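LRR receptor-like serine/threonine-protein kinase RGI3 (Arabidopsis thaliana, PDB 5HZ0) serves as a cell-surface receptor for RGF peptide hormones, which maintain the root stem cell niche, and pairs with SERK co-receptors once a peptide is bound. Local coordinates at residues I509-L522 and E532-A544. The protein carries 5 engineered substitutions. Sequence-based numbering, arbitrary orientation.
Sequences IPREISTCRSLQLL and EIPDELGQIPSLA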
loop_
_atom_site.group_PDB
_atom_site.type_symbol
_atom_site.label_atom_id
_atom_site.label_comp_id
_atom_site.label_asym_id
_atom_site.label_seq_id
_atom_site.Cartn_x
_atom_site.Cartn_y
_atom_site.Cartn_z
ATOM N N ILE A 509 -33.978 18.249 17.524
ATOM C CA ILE A 509 -32.756 17.519 17.778
ATOM C C ILE A 509 -32.779 17.088 19.240
ATOM O O ILE A 509 -32.791 17.939 20.134
ATOM C CB ILE A 509 -31.530 18.397 17.514
ATOM C CG1 ILE A 509 -31.439 18.741 16.026
ATOM C CG2 ILE A 509 -30.256 17.687 17.976
ATOM C CD1 ILE A 509 -30.426 19.822 15.735
ATOM N N PRO A 510 -32.807 15.765 19.489
ATOM C CA PRO A 510 -32.873 15.230 20.855
ATOM C C PRO A 510 -31.650 15.647 21.642
ATOM O O PRO A 510 -30.553 15.597 21.097
ATOM C CB PRO A 510 -32.862 13.710 20.646
ATOM C CG PRO A 510 -32.251 13.499 19.299
ATOM C CD PRO A 510 -32.685 14.696 18.482
ATOM N N ARG A 511 -31.837 16.051 22.895
ATOM C CA ARG A 511 -30.734 16.494 23.742
ATOM C C ARG A 511 -29.726 15.376 24.001
ATOM O O ARG A 511 -28.581 15.630 24.375
ATOM C CB ARG A 511 -31.279 17.037 25.064
ATOM C CG ARG A 511 -32.480 17.940 24.876
ATOM C CD ARG A 511 -32.863 18.677 26.143
ATOM N NE ARG A 511 -33.894 19.671 25.850
ATOM C CZ ARG A 511 -33.652 20.871 25.324
ATOM N NH1 ARG A 511 -32.409 21.241 25.035
ATOM N NH2 ARG A 511 -34.657 21.703 25.085
ATOM N N GLU A 512 -30.164 14.138 23.785
ATOM C CA GLU A 512 -29.332 12.951 23.958
ATOM C C GLU A 512 -28.097 12.971 23.064
ATOM O O GLU A 512 -27.102 12.301 23.364
ATOM C CB GLU A 512 -30.157 11.722 23.632
ATOM C CG GLU A 512 -31.636 12.004 23.659
ATOM C CD GLU A 512 -32.230 11.802 25.025
ATOM O OE1 GLU A 512 -33.450 12.015 25.189
ATOM O OE2 GLU A 512 -31.473 11.417 25.936
ATOM N N ILE A 513 -28.168 13.746 21.977
ATOM C CA ILE A 513 -27.026 13.982 21.091
ATOM C C ILE A 513 -25.803 14.438 21.893
ATOM O O ILE A 513 -24.666 14.207 21.491
ATOM C CB ILE A 513 -27.356 15.030 19.968
ATOM C CG1 ILE A 513 -26.236 15.118 18.923
ATOM C CG2 ILE A 513 -27.613 16.410 20.558
ATOM C CD1 ILE A 513 -26.331 14.090 17.800
ATOM N N SER A 514 -26.045 15.058 23.044
ATOM C CA SER A 514 -24.971 15.524 23.919
ATOM C C SER A 514 -24.027 14.412 24.393
ATOM O O SER A 514 -22.878 14.692 24.751
ATOM C CB SER A 514 -25.565 16.235 25.136
ATOM O OG SER A 514 -26.497 15.390 25.787
ATOM N N THR A 515 -24.507 13.165 24.409
ATOM C CA THR A 515 -23.669 12.038 24.848
ATOM C C THR A 515 -22.864 11.350 23.753
ATOM O O THR A 515 -22.277 10.295 24.002
ATOM C CB THR A 515 -24.415 10.966 25.683
ATOM O OG1 THR A 515 -25.530 10.452 24.944
ATOM C CG2 THR A 515 -24.880 11.555 26.995
ATOM N N CYS A 516 -22.843 11.910 22.545
ATOM C CA CYS A 516 -21.917 11.369 21.575
ATOM C C CYS A 516 -20.649 12.171 21.758
ATOM O O CYS A 516 -20.481 13.233 21.174
ATOM C CB CYS A 516 -22.454 11.569 20.156
ATOM S SG CYS A 516 -24.061 10.798 19.806
ATOM N N ARG A 517 -19.698 11.589 22.473
ATOM C CA ARG A 517 -18.573 12.357 22.990
ATOM C C ARG A 517 -17.457 12.399 21.976
ATOM O O ARG A 517 -16.499 13.148 22.118
ATOM C CB ARG A 517 -18.062 11.733 24.289
ATOM C CG ARG A 517 -17.021 12.571 25.042
ATOM C CD ARG A 517 -17.641 13.812 25.704
ATOM N NE ARG A 517 -18.890 13.490 26.396
ATOM C CZ ARG A 517 -19.410 14.196 27.394
ATOM N NH1 ARG A 517 -18.793 15.281 27.849
ATOM N NH2 ARG A 517 -20.553 13.809 27.945
ATOM N N SER A 518 -17.570 11.556 20.962
ATOM C CA SER A 518 -16.529 11.459 19.957
ATOM C C SER A 518 -16.850 12.224 18.679
ATOM O O SER A 518 -16.075 12.194 17.727
ATOM C CB SER A 518 -16.209 9.995 19.670
ATOM O OG SER A 518 -15.774 9.351 20.854
ATOM N N LEU A 519 -17.974 12.933 18.656
ATOM C CA LEU A 519 -18.485 13.426 17.380
ATOM C C LEU A 519 -17.705 14.639 16.891
ATOM O O LEU A 519 -17.762 15.709 17.480
ATOM C CB LEU A 519 -19.950 13.809 17.555
ATOM C CG LEU A 519 -20.829 13.764 16.315
ATOM C CD1 LEU A 519 -20.646 12.437 15.607
ATOM C CD2 LEU A 519 -22.275 13.960 16.723
ATOM N N GLN A 520 -16.964 14.436 15.805
ATOM C CA GLN A 520 -16.240 15.491 15.102
ATOM C C GLN A 520 -17.083 16.210 14.037
ATOM O O GLN A 520 -16.969 17.414 13.843
ATOM C CB GLN A 520 -14.936 14.948 14.505
ATOM C CG GLN A 520 -13.902 14.512 15.556
ATOM C CD GLN A 520 -12.750 13.705 14.957
ATOM O OE1 GLN A 520 -12.475 13.789 13.764
ATOM N NE2 GLN A 520 -12.082 12.911 15.788
ATOM N N LEU A 521 -17.919 15.456 13.336
ATOM C CA LEU A 521 -18.625 16.008 12.197
ATOM C C LEU A 521 -20.087 15.675 12.322
ATOM O O LEU A 521 -20.438 14.512 12.516
ATOM C CB LEU A 521 -18.059 15.452 10.883
ATOM C CG LEU A 521 -18.656 15.947 9.552
ATOM C CD1 LEU A 521 -17.603 15.989 8.463
ATOM C CD2 LEU A 521 -19.828 15.072 9.093
ATOM N N LEU A 522 -20.938 16.695 12.218
ATOM C CA LEU A 522 -22.379 16.461 12.232
ATOM C C LEU A 522 -23.072 17.206 11.095
ATOM O O LEU A 522 -23.088 18.436 11.057
ATOM C CB LEU A 522 -22.999 16.833 13.583
ATOM C CG LEU A 522 -24.529 16.734 13.636
ATOM C CD1 LEU A 522 -25.001 15.287 13.456
ATOM C CD2 LEU A 522 -25.085 17.320 14.917
ATOM N N GLU A 532 -36.057 24.624 18.328
ATOM C CA GLU A 532 -34.840 25.320 18.680
ATOM C C GLU A 532 -33.655 24.406 18.711
ATOM O O GLU A 532 -33.738 23.287 19.199
ATOM C CB GLU A 532 -34.974 25.977 20.046
ATOM C CG GLU A 532 -35.854 27.195 20.053
ATOM C CD GLU A 532 -35.852 27.882 21.404
ATOM O OE1 GLU A 532 -36.241 27.232 22.407
ATOM O OE2 GLU A 532 -35.443 29.066 21.464
ATOM N N ILE A 533 -32.549 24.899 18.172
ATOM C CA ILE A 533 -31.273 24.238 18.306
ATOM C C ILE A 533 -31.025 24.137 19.801
ATOM O O ILE A 533 -30.928 25.156 20.481
ATOM C CB ILE A 533 -30.138 25.075 17.687
ATOM C CG1 ILE A 533 -30.486 25.562 16.272
ATOM C CG2 ILE A 533 -28.840 24.294 17.702
ATOM C CD1 ILE A 533 -29.388 26.452 15.644
ATOM N N PRO A 534 -30.943 22.903 20.325
ATOM C CA PRO A 534 -30.772 22.692 21.769
ATOM C C PRO A 534 -29.424 23.191 22.273
ATOM O O PRO A 534 -28.494 23.361 21.486
ATOM C CB PRO A 534 -30.864 21.170 21.918
ATOM C CG PRO A 534 -30.534 20.625 20.557
ATOM C CD PRO A 534 -31.090 21.637 19.589
ATOM N N ASP A 535 -29.334 23.435 23.578
ATOM C CA ASP A 535 -28.100 23.897 24.200
ATOM C C ASP A 535 -27.079 22.770 24.179
ATOM O O ASP A 535 -25.870 23.002 24.173
ATOM C CB ASP A 535 -28.378 24.317 25.643
ATOM C CG ASP A 535 -27.783 25.675 25.990
ATOM O OD1 ASP A 535 -27.570 26.500 25.072
ATOM O OD2 ASP A 535 -27.537 25.920 27.194
ATOM N N GLU A 536 -27.589 21.543 24.161
ATOM C CA GLU A 536 -26.759 20.350 24.186
ATOM C C GLU A 536 -25.745 20.269 23.045
ATOM O O GLU A 536 -24.638 19.784 23.245
ATOM C CB GLU A 536 -27.629 19.091 24.213
ATOM C CG GLU A 536 -28.253 18.808 25.576
ATOM C CD GLU A 536 -29.440 19.702 25.874
ATOM O OE1 GLU A 536 -29.958 20.337 24.934
ATOM O OE2 GLU A 536 -29.861 19.763 27.047
ATOM N N LEU A 537 -26.108 20.738 21.856
ATOM C CA LEU A 537 -25.175 20.694 20.728
ATOM C C LEU A 537 -23.862 21.432 21.015
ATOM O O LEU A 537 -22.824 21.092 20.459
ATOM C CB LEU A 537 -25.819 21.231 19.445
ATOM C CG LEU A 537 -26.939 20.378 18.848
ATOM C CD1 LEU A 537 -27.621 21.094 17.700
ATOM C CD2 LEU A 537 -26.399 19.023 18.384
ATOM N N GLY A 538 -23.908 22.426 21.899
ATOM C CA GLY A 538 -22.720 23.188 22.253
ATOM C C GLY A 538 -21.834 22.493 23.277
ATOM O O GLY A 538 -20.717 22.930 23.558
ATOM N N GLN A 539 -22.339 21.392 23.817
ATOM C CA GLN A 539 -21.692 20.654 24.897
ATOM C C GLN A 539 -20.782 19.525 24.409
ATOM O O GLN A 539 -20.319 18.710 25.205
ATOM C CB GLN A 539 -22.731 20.128 25.890
ATOM C CG GLN A 539 -23.201 21.179 26.886
ATOM C CD GLN A 539 -24.405 20.735 27.700
ATOM O OE1 GLN A 539 -25.182 19.883 27.269
ATOM N NE2 GLN A 539 -24.565 21.316 28.881
ATOM N N ILE A 540 -20.536 19.478 23.101
ATOM C CA ILE A 540 -19.750 18.406 22.492
ATOM C C ILE A 540 -18.443 19.001 21.992
ATOM O O ILE A 540 -18.317 19.347 20.814
ATOM C CB ILE A 540 -20.452 17.807 21.259
ATOM C CG1 ILE A 540 -21.906 17.451 21.546
ATOM C CG2 ILE A 540 -19.703 16.596 20.732
ATOM C CD1 ILE A 540 -22.604 16.884 20.326
ATOM N N PRO A 541 -17.465 19.127 22.900
ATOM C CA PRO A 541 -16.168 19.769 22.649
ATOM C C PRO A 541 -15.484 19.176 21.426
ATOM O O PRO A 541 -14.772 19.878 20.704
ATOM C CB PRO A 541 -15.353 19.417 23.904
ATOM C CG PRO A 541 -16.360 19.039 24.939
ATOM C CD PRO A 541 -17.489 18.421 24.194
ATOM N N SER A 542 -15.705 17.885 21.207
ATOM C CA SER A 542 -15.120 17.175 20.078
ATOM C C SER A 542 -15.563 17.713 18.711
ATOM O O SER A 542 -14.869 17.482 17.716
ATOM C CB SER A 542 -15.417 15.677 20.180
ATOM O OG SER A 542 -16.791 15.456 20.449
ATOM N N LEU A 543 -16.701 18.418 18.653
ATOM C CA LEU A 543 -17.184 18.909 17.361
ATOM C C LEU A 543 -16.133 19.835 16.792
ATOM O O LEU A 543 -15.869 20.892 17.328
ATOM C CB LEU A 543 -18.506 19.665 17.522
ATOM C CG LEU A 543 -19.787 18.839 17.383
ATOM C CD1 LEU A 543 -21.014 19.699 17.570
ATOM C CD2 LEU A 543 -19.804 18.171 16.029
ATOM N N ALA A 544 -15.562 19.434 15.672
ATOM C CA ALA A 544 -14.342 20.059 15.187
ATOM C C ALA A 544 -14.401 20.328 13.705
ATOM O O ALA A 544 -14.236 21.463 13.259
ATOM C CB ALA A 544 -13.120 19.215 15.535
#
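The carboxylate end of E536 crosses R511 at a slant, its CD 3.3 Å from R511 CB. A bend at chi2 folds the glutamate chain back, and R511 NH1 meets E536 OE1 at 2.6 Å on the syn side. The guanidinium and carboxylate planes stand 59° apart. With an alanine here, R511 would probably lose its anionic mate and the CG and carboxylate carbon on which its CB rests, leaving the guanidinium freer to turn. Deeper in, L537 spreads its two methyls: CD1 reaches I509 CD1 (3.7 Å), while CD2 touches I513 CG2 (3.6 Å) and, more loosely, L522. I540 carries this apolar layer on, CD1 toward I513 CG1 and CG2 toward L519 CB. Where the coil turns toward the strands, S542 OG sits between R517 O (2.9 Å) and L519 O (3.1 Å), able to give its one proton to either, and A544 N donates to Q520 O at a nearly straight 170°. Such stacking of equivalent turns, continued as L522 pairs with the strand 546-548, exemplifies the leucine-rich-repeat solenoid of the receptor ectodomain. A salt bridge on the exposed side and aliphatic packing within imply that both polar and apolar contacts hold successive coils in step.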